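Local coordinates for decapping nuclease RAI1 (Scheffersomyces stipitis, PDB 5BTO), which removes the NAD cap from the 5' end of a subset of RNAs, using a divalent metal cation, and probably binds and stimulates the exoribonuclease RAT1, at residues I111-R115 with G116-K120. Residues are numbered along the deposited sequence; the frame is centred on the assembly and turned at random.
Sequences IITYR and GLMTK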
ATOM      1  N   ILE A 111      12.105 -16.542  -9.952  1.00 15.68           N
ATOM      2  CA  ILE A 111      10.800 -17.109  -9.627  1.00 14.51           C
ATOM      3  C   ILE A 111      10.362 -18.108 -10.698  1.00 14.00           C
ATOM      4  O   ILE A 111      10.541 -17.862 -11.884  1.00 15.51           O
ATOM      5  CB  ILE A 111       9.720 -16.000  -9.525  1.00 15.63           C
ATOM      6  CG1 ILE A 111      10.034 -15.018  -8.391  1.00 15.80           C
ATOM      7  CG2 ILE A 111       8.325 -16.609  -9.323  1.00 17.33           C
ATOM      8  CD1 ILE A 111       9.182 -13.750  -8.467  1.00 17.18           C
ATOM      9  N   ILE A 112       9.791 -19.227 -10.265  1.00 14.41           N
ATOM     10  CA  ILE A 112       9.301 -20.266 -11.175  1.00 15.20           C
ATOM     11  C   ILE A 112       7.830 -20.512 -10.842  1.00 15.36           C
ATOM     12  O   ILE A 112       7.505 -20.855  -9.711  1.00 15.70           O
ATOM     13  CB  ILE A 112      10.113 -21.571 -10.998  1.00 16.80           C
ATOM     14  CG1 ILE A 112      11.548 -21.365 -11.497  1.00 17.35           C
ATOM     15  CG2 ILE A 112       9.430 -22.761 -11.714  1.00 17.65           C
ATOM     16  CD1 ILE A 112      12.542 -22.421 -11.015  1.00 22.29           C
ATOM     17  N   THR A 113       6.932 -20.320 -11.811  1.00 13.47           N
ATOM     18  CA  THR A 113       5.515 -20.417 -11.506  1.00 12.84           C
ATOM     19  C   THR A 113       4.676 -20.563 -12.763  1.00 12.82           C
ATOM     20  O   THR A 113       5.218 -20.741 -13.860  1.00 14.59           O
ATOM     21  CB  THR A 113       5.055 -19.178 -10.693  1.00 14.66           C
ATOM     22  OG1 THR A 113       3.735 -19.383 -10.167  1.00 16.17           O
ATOM     23  CG2 THR A 113       5.090 -17.924 -11.551  1.00 14.56           C
ATOM     24  N   TYR A 114       3.360 -20.512 -12.595  1.00 14.32           N
ATOM     25  CA  TYR A 114       2.421 -20.603 -13.712  1.00 13.12           C
ATOM     26  C   TYR A 114       1.822 -19.238 -14.062  1.00 13.21           C
ATOM     27  O   TYR A 114       1.513 -18.422 -13.191  1.00 13.91           O
ATOM     28  CB  TYR A 114       1.283 -21.578 -13.384  1.00 14.51           C
ATOM     29  CG  TYR A 114       1.595 -23.029 -13.663  1.00 16.79           C
ATOM     30  CD1 TYR A 114       1.466 -23.553 -14.944  1.00 17.23           C
ATOM     31  CD2 TYR A 114       1.998 -23.881 -12.650  1.00 20.79           C
ATOM     32  CE1 TYR A 114       1.757 -24.875 -15.205  1.00 19.90           C
ATOM     33  CE2 TYR A 114       2.291 -25.214 -12.906  1.00 20.19           C
ATOM     34  CZ  TYR A 114       2.162 -25.706 -14.185  1.00 20.69           C
ATOM     35  OH  TYR A 114       2.450 -27.030 -14.456  1.00 22.16           O
ATOM     36  N   ARG A 115       1.598 -19.023 -15.357  1.00 14.28           N
ATOM     37  CA  ARG A 115       1.030 -17.778 -15.852  1.00 17.34           C
ATOM     38  C   ARG A 115      -0.292 -17.433 -15.200  1.00 16.00           C
ATOM     39  O   ARG A 115      -0.545 -16.275 -14.904  1.00 16.94           O
ATOM     40  CB  ARG A 115       0.806 -17.860 -17.371  1.00 22.91           C
ATOM     41  CG  ARG A 115      -0.177 -16.809 -17.900  1.00 30.01           C
ATOM     42  CD  ARG A 115      -0.719 -17.124 -19.290  1.00 37.86           C
ATOM     43  NE  ARG A 115      -1.698 -18.208 -19.316  1.00 38.39           N
ATOM     44  CZ  ARG A 115      -1.842 -19.047 -20.338  1.00 40.48           C
ATOM     45  NH1 ARG A 115      -1.063 -18.929 -21.407  1.00 40.85           N
ATOM     46  NH2 ARG A 115      -2.756 -20.006 -20.292  1.00 42.28           N
ATOM     47  N   GLY A 116      -1.143 -18.438 -15.000  1.00 14.64           N
ATOM     48  CA  GLY A 116      -2.474 -18.196 -14.471  1.00 15.94           C
ATOM     49  C   GLY A 116      -2.418 -17.602 -13.072  1.00 15.11           C
ATOM     50  O   GLY A 116      -3.261 -16.790 -12.701  1.00 15.54           O
ATOM     51  N   LEU A 117      -1.416 -18.000 -12.300  1.00 14.07           N
ATOM     52  CA  LEU A 117      -1.303 -17.497 -10.938  1.00 13.55           C
ATOM     53  C   LEU A 117      -0.863 -16.035 -10.961  1.00 13.72           C
ATOM     54  O   LEU A 117      -1.317 -15.226 -10.149  1.00 14.55           O
ATOM     55  CB  LEU A 117      -0.313 -18.342 -10.131  1.00 14.23           C
ATOM     56  CG  LEU A 117      -0.634 -19.845 -10.105  1.00 15.25           C
ATOM     57  CD1 LEU A 117       0.428 -20.623  -9.322  1.00 16.33           C
ATOM     58  CD2 LEU A 117      -2.037 -20.100  -9.538  1.00 15.92           C
ATOM     59  N   MET A 118       0.024 -15.693 -11.891  1.00 13.10           N
ATOM     60  CA  MET A 118       0.485 -14.315 -12.011  1.00 11.65           C
ATOM     61  C   MET A 118      -0.618 -13.422 -12.577  1.00 12.40           C
ATOM     62  O   MET A 118      -0.751 -12.266 -12.192  1.00 13.82           O
ATOM     63  CB  MET A 118       1.770 -14.227 -12.838  1.00 13.68           C
ATOM     64  CG  MET A 118       2.936 -15.018 -12.226  1.00 13.55           C
ATOM     65  SD  MET A 118       3.387 -14.470 -10.552  1.00 14.15           S
ATOM     66  CE  MET A 118       2.541 -15.680  -9.551  1.00 14.58           C
ATOM     67  N   THR A 119      -1.418 -13.976 -13.484  1.00 13.05           N
ATOM     68  CA  THR A 119      -2.586 -13.259 -13.978  1.00 13.31           C
ATOM     69  C   THR A 119      -3.547 -12.868 -12.850  1.00 14.79           C
ATOM     70  O   THR A 119      -4.111 -11.764 -12.845  1.00 15.39           O
ATOM     71  CB  THR A 119      -3.352 -14.111 -15.025  1.00 14.97           C
ATOM     72  OG1 THR A 119      -2.489 -14.385 -16.143  1.00 19.32           O
ATOM     73  CG2 THR A 119      -4.594 -13.373 -15.504  1.00 19.17           C
ATOM     74  N   LYS A 120      -3.745 -13.763 -11.892  1.00 13.26           N
ATOM     75  CA  LYS A 120      -4.588 -13.439 -10.741  1.00 15.64           C
ATOM     76  C   LYS A 120      -4.046 -12.231  -9.973  1.00 13.86           C
ATOM     77  O   LYS A 120      -4.816 -11.400  -9.490  1.00 17.02           O
ATOM     78  CB  LYS A 120      -4.708 -14.634  -9.794  1.00 20.69           C
ATOM     79  CG  LYS A 120      -5.473 -15.818 -10.355  1.00 26.04           C
ATOM     80  CD  LYS A 120      -5.635 -16.892  -9.294  1.00 34.21           C
ATOM     81  CE  LYS A 120      -6.636 -17.954  -9.723  1.00 39.33           C
ATOM     82  NZ  LYS A 120      -6.982 -18.866  -8.594  1.00 41.08           N
TER
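The flat carbonyl of Arg115 meets Thr119 twice: the backbone N-H of Thr119 comes in almost head-on to the oxygen (162° at O), while the Thr119 hydroxyl sits above the carbonyl plane, 47° out of it. The setting is a strand-to-helix junction in the PD-(D/E)XK nuclease fold, with Tyr114 as N-cap residue; Tyr114, Arg115 and Gly116 bind substrate. Of the other flat groups, the Tyr114 ring turns from the helix, its OH bonded to Asp86 O, and the Arg115 guanidinium sends NH1 to the backbone O of Glu235, while CB and CG of Arg115 touch Gly116 N. Both Thr119 contacts are hydrogen bonds, with Arg115 O 2.8 Å from Thr119 N and 3.0 Å from Thr119 OG1. At the cap, Tyr114 O receives two weak bonds, from Leu117 N at 3.1 Å and from Met118 N at 3.4 Å. Beside them, Tyr114 CB, the part of that side chain that meets Leu117, rests 4.2 Å from Leu117 CG.

Thr113 fills the angle between strand and helix. A chi1 of -169° swings its hydroxyl to Ile145 O of the neighbouring strand, where it hydrogen-bonds, and leaves the methyl facing Met118. Thr113 OG1 also lies 3.6 Å from Leu117 CD1. The Thr113 and Met118 side chains meet tip to tip, Thr113 CG2 lying 3.7 Å from Met118 CG, and bends in the methionine chain bring CE back against both Thr113 branches. Met118 also touches Leu232 of strand 228-235 and Tyr340 and Ile344 of helix 333-350. Cut back to an alanine, Met118 would probably leave the Thr113 methyl uncovered and open a gap toward Tyr340 and Ile344. Arg115 and Thr119 run side by side, Arg115 CG 3.8 Å from Thr119 OG1.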